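Local coordinates for uncharacterized lipoprotein GfcB (Escherichia coli K12, PDB 2IN5) that is of unknown function but, as a membrane-anchored lipoprotein related to group 4 capsule proteins, may take part in capsule polysaccharide export or assembly, at residues Trp168-Ser171 with Ala172-Gln175; Phe12-Ser15 with Leu16-Gln20. One frame throughout, in Å; residues are numbered along the deposited sequence.

Contact 1: residues Trp168-Ser171 with Ala172-Gln175; sequences WVDS and ATGQ
With CG of Asp170 anti to its own nitrogen (chi1 -178°), the carboxylate swings over the turn that follows; Thr173, with chi1 at 64°, holds OG1 between its backbone nitrogen and carbonyl carbon, close to that acid. Asp170 and Thr173 thus brace the turn with their side chains. OD1 of Asp170 accepts from Ala172 N at 2.8 Å through its anti lone pair, and from Thr173 N at 3.0 Å, the second donor arriving from above the carboxylate plane. Two bonds to one oxygen thus fix the rotation of the carboxylate, while OG1 of Thr173 packs 3.2 Å from CB of Asp170 and receives Gln175 N at 3.1 Å. The backbone closes the loop: Gly174 N reaches Asp170 O at 2.8 Å, in the carbonyl plane, and Asp170 N points almost straight at Gln175 O, 2.9 Å away. Gly174 takes a positive phi of 98°, a backbone shape that suits glycine. Alongside the backbone, CG1 of Val169 lies 3.4 Å from Gly174 O, which also accepts a hydrogen bond from Asn73 ND2. The whole is a tight beta-hairpin connection between antiparallel strands 161-170 and 176-182, with an Asx turn opening it at Asp170 and an ST turn at Thr173.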
loop_
_atom_site.group_PDB
_atom_site.type_symbol
_atom_site.label_atom_id
_atom_site.label_comp_id
_atom_site.label_asym_id
_atom_site.label_seq_id
_atom_site.Cartn_x
_atom_site.Cartn_y
_atom_site.Cartn_z
ATOM N N TRP A 168 -23.031 8.839 -7.083
ATOM C CA TRP A 168 -23.164 10.285 -7.256
ATOM C C TRP A 168 -21.851 10.852 -7.762
ATOM O O TRP A 168 -20.876 10.948 -7.011
ATOM C CB TRP A 168 -23.522 10.930 -5.933
ATOM C CG TRP A 168 -24.936 10.708 -5.566
ATOM C CD1 TRP A 168 -25.992 11.514 -5.864
ATOM C CD2 TRP A 168 -25.468 9.598 -4.831
ATOM N NE1 TRP A 168 -27.153 10.979 -5.357
ATOM C CE2 TRP A 168 -26.858 9.805 -4.714
ATOM C CE3 TRP A 168 -24.902 8.449 -4.255
ATOM C CZ2 TRP A 168 -27.695 8.907 -4.043
ATOM C CZ3 TRP A 168 -25.739 7.554 -3.584
ATOM C CH2 TRP A 168 -27.118 7.792 -3.485
ATOM N N VAL A 169 -21.842 11.248 -9.034
ATOM C CA VAL A 169 -20.636 11.759 -9.685
ATOM C C VAL A 169 -20.562 13.274 -9.849
ATOM O O VAL A 169 -21.528 13.908 -10.257
ATOM C CB VAL A 169 -20.487 11.141 -11.099
ATOM C CG1 VAL A 169 -19.174 11.572 -11.725
ATOM C CG2 VAL A 169 -20.593 9.630 -11.018
ATOM N N ASP A 170 -19.401 13.840 -9.547
ATOM C CA ASP A 170 -19.183 15.266 -9.716
ATOM C C ASP A 170 -19.196 15.520 -11.230
ATOM O O ASP A 170 -18.278 15.109 -11.933
ATOM C CB ASP A 170 -17.831 15.663 -9.139
ATOM C CG ASP A 170 -17.575 17.156 -9.236
ATOM O OD1 ASP A 170 -17.518 17.692 -10.363
ATOM O OD2 ASP A 170 -17.437 17.787 -8.174
ATOM N N SER A 171 -20.226 16.207 -11.717
ATOM C CA SER A 171 -20.400 16.476 -13.146
ATOM C C SER A 171 -19.283 17.243 -13.861
ATOM O O SER A 171 -19.341 17.411 -15.076
ATOM C CB SER A 171 -21.723 17.217 -13.366
ATOM O OG SER A 171 -21.693 18.498 -12.760
ATOM N N ALA A 172 -18.285 17.697 -13.105
ATOM C CA ALA A 172 -17.163 18.469 -13.632
ATOM C C ALA A 172 -15.818 17.738 -13.568
ATOM O O ALA A 172 -14.961 17.904 -14.441
ATOM C CB ALA A 172 -17.057 19.790 -12.881
ATOM N N THR A 173 -15.622 16.930 -12.533
ATOM C CA THR A 173 -14.362 16.205 -12.390
ATOM C C THR A 173 -14.500 14.727 -12.705
ATOM O O THR A 173 -13.568 14.107 -13.192
ATOM C CB THR A 173 -13.814 16.325 -10.962
ATOM O OG1 THR A 173 -14.723 15.690 -10.054
ATOM C CG2 THR A 173 -13.639 17.774 -10.582
ATOM N N GLY A 174 -15.670 14.171 -12.422
ATOM C CA GLY A 174 -15.886 12.760 -12.664
ATOM C C GLY A 174 -15.692 11.975 -11.382
ATOM O O GLY A 174 -15.934 10.773 -11.337
ATOM N N GLN A 175 -15.243 12.657 -10.332
ATOM C CA GLN A 175 -15.031 12.013 -9.039
ATOM C C GLN A 175 -16.343 11.628 -8.378
ATOM O O GLN A 175 -17.249 12.439 -8.292
ATOM C CB GLN A 175 -14.263 12.938 -8.084
ATOM C CG GLN A 175 -14.271 12.419 -6.632
ATOM C CD GLN A 175 -13.713 13.411 -5.625
ATOM O OE1 GLN A 175 -14.071 14.586 -5.627
ATOM N NE2 GLN A 175 -12.850 12.931 -4.742
HETATM O O HOH W 1 -16.421 17.053 -6.109
#

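Contact 2: residues Phe12-Ser15 with Leu16-Gln20; sequences FRAS and LFDNQ
Arg13 and Phe17 meet one turn apart in a local contact along the last turns of helix 8-18, near the N-terminus and on the surface of the protein. CG of Arg13 lies at the ring edge of Phe17, in its plane, 3.7 Å from CE2. The two side chains cross with guanidinium and ring planes 70° apart, so the charged group does not lie flat on the aromatic. The Arg13 chain starts out anti to its backbone nitrogen (chi1 180°) and bends at chi3, which carries the guanidinium on to a salt bridge with Asp10 and a hydrogen bond to Ser63 O. The regular helix bonds run from Leu16 N to Phe12 O and from Phe17 N to Arg13 O, the latter at 3.3 Å. Toward the C-terminal end the pattern weakens: Asp18 N makes weak hydrogen bonds to Ala14 O (2.7 Å) and Ser15 O (3.0 Å), and Asn19 N makes a weak bond to Ser15 O. Asn19 then leaves helical geometry, and its OD1 takes a weak bond of 3.3 Å from OG of Ser15, a slight link between the two side chains at the helix end. Phe12 meets Phe12 of the second subunit, bringing this helix to the dimer interface. Phe17 touches Gln64 and Arg13 touches Asn66, in the loop between strands 58-62 and 68-72, whereas Leu16 packs on Tyr34, between helix 26-31 and strand 36-41.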
loop_
_atom_site.group_PDB
_atom_site.type_symbol
_atom_site.label_atom_id
_atom_site.label_comp_id
_atom_site.label_asym_id
_atom_site.label_seq_id
_atom_site.Cartn_x
_atom_site.Cartn_y
_atom_site.Cartn_z
ATOM N N PHE A 12 0.570 8.926 12.473
ATOM C CA PHE A 12 -0.294 10.060 12.191
ATOM C C PHE A 12 -1.762 9.678 12.143
ATOM O O PHE A 12 -2.628 10.514 12.372
ATOM C CB PHE A 12 0.156 10.733 10.892
ATOM C CG PHE A 12 1.420 11.530 11.048
ATOM C CD1 PHE A 12 1.368 12.882 11.371
ATOM C CD2 PHE A 12 2.660 10.913 10.952
ATOM C CE1 PHE A 12 2.534 13.611 11.605
ATOM C CE2 PHE A 12 3.842 11.631 11.184
ATOM C CZ PHE A 12 3.775 12.985 11.514
ATOM N N ARG A 13 -2.040 8.409 11.870
ATOM C CA ARG A 13 -3.413 7.937 11.833
ATOM C C ARG A 13 -3.922 7.856 13.272
ATOM O O ARG A 13 -5.048 8.250 13.562
ATOM C CB ARG A 13 -3.484 6.559 11.170
ATOM C CG ARG A 13 -4.879 5.945 11.080
ATOM C CD ARG A 13 -4.857 4.714 10.175
ATOM N NE ARG A 13 -3.911 3.716 10.669
ATOM C CZ ARG A 13 -4.228 2.737 11.507
ATOM N NH1 ARG A 13 -5.475 2.611 11.940
ATOM N NH2 ARG A 13 -3.293 1.899 11.932
ATOM N N ALA A 14 -3.086 7.353 14.177
ATOM C CA ALA A 14 -3.480 7.237 15.581
ATOM C C ALA A 14 -3.724 8.627 16.154
ATOM O O ALA A 14 -4.741 8.876 16.806
ATOM C CB ALA A 14 -2.401 6.529 16.380
ATOM N N SER A 15 -2.788 9.529 15.896
ATOM C CA SER A 15 -2.903 10.889 16.377
ATOM C C SER A 15 -4.239 11.497 15.947
ATOM O O SER A 15 -4.912 12.161 16.738
ATOM C CB SER A 15 -1.743 11.721 15.839
ATOM O OG SER A 15 -1.831 13.061 16.286
ATOM N N LEU A 16 -4.624 11.267 14.696
ATOM C CA LEU A 16 -5.878 11.802 14.184
ATOM C C LEU A 16 -7.060 11.341 15.028
ATOM O O LEU A 16 -7.929 12.134 15.392
ATOM C CB LEU A 16 -6.088 11.368 12.736
ATOM C CG LEU A 16 -7.487 11.632 12.171
ATOM C CD1 LEU A 16 -7.800 13.117 12.236
ATOM C CD2 LEU A 16 -7.555 11.130 10.741
ATOM N N PHE A 17 -7.089 10.053 15.340
ATOM C CA PHE A 17 -8.171 9.498 16.136
ATOM C C PHE A 17 -8.005 9.762 17.625
ATOM O O PHE A 17 -8.945 9.579 18.391
ATOM C CB PHE A 17 -8.274 7.998 15.888
ATOM C CG PHE A 17 -8.745 7.651 14.512
ATOM C CD1 PHE A 17 -10.059 7.913 14.127
ATOM C CD2 PHE A 17 -7.880 7.057 13.599
ATOM C CE1 PHE A 17 -10.506 7.587 12.855
ATOM C CE2 PHE A 17 -8.317 6.726 12.319
ATOM C CZ PHE A 17 -9.634 6.991 11.946
ATOM N N ASP A 18 -6.812 10.190 18.030
ATOM C CA ASP A 18 -6.535 10.485 19.433
ATOM C C ASP A 18 -6.790 11.958 19.752
ATOM O O ASP A 18 -6.858 12.345 20.916
ATOM C CB ASP A 18 -5.074 10.155 19.778
ATOM C CG ASP A 18 -4.799 8.656 19.854
ATOM O OD1 ASP A 18 -3.636 8.281 20.136
ATOM O OD2 ASP A 18 -5.731 7.852 19.640
ATOM N N ASN A 19 -6.923 12.776 18.712
ATOM C CA ASN A 19 -7.145 14.211 18.876
ATOM C C ASN A 19 -8.472 14.656 18.263
ATOM O O ASN A 19 -8.646 15.826 17.910
ATOM C CB ASN A 19 -5.988 14.988 18.229
ATOM C CG ASN A 19 -4.629 14.650 18.845
ATOM O OD1 ASN A 19 -3.581 15.052 18.330
ATOM N ND2 ASN A 19 -4.643 13.913 19.956
ATOM N N GLN A 20 -9.409 13.720 18.142
ATOM C CA GLN A 20 -10.716 14.015 17.568
ATOM C C GLN A 20 -11.836 13.729 18.564
ATOM O O GLN A 20 -11.769 14.137 19.728
ATOM C CB GLN A 20 -10.927 13.186 16.301
ATOM C CG GLN A 20 -12.257 13.434 15.616
ATOM C CD GLN A 20 -12.414 12.637 14.331
ATOM O OE1 GLN A 20 -11.666 12.831 13.368
ATOM N NE2 GLN A 20 -13.389 11.733 14.312
#

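Along the chain contact 2 comes first, at the end of helix 8-18, and contact 1 much later, in the connection between strands 161-170 and 176-182. Their centres lie 30 Å apart and their nearest atoms about 16 Å, so they do not touch, although both belong to the YjbF/GfcB family region of the chain. Contact 1 belongs to the antiparallel strand framework; contact 2 belongs to one of the two helices in a mostly beta chain. Gln175 of contact 1 packs on His3 of the second subunit, and the helix of contact 2 also reaches that subunit. The pair thus illustrates how a strand turn and an N-terminal helix, distant within one chain, can both face a partner molecule.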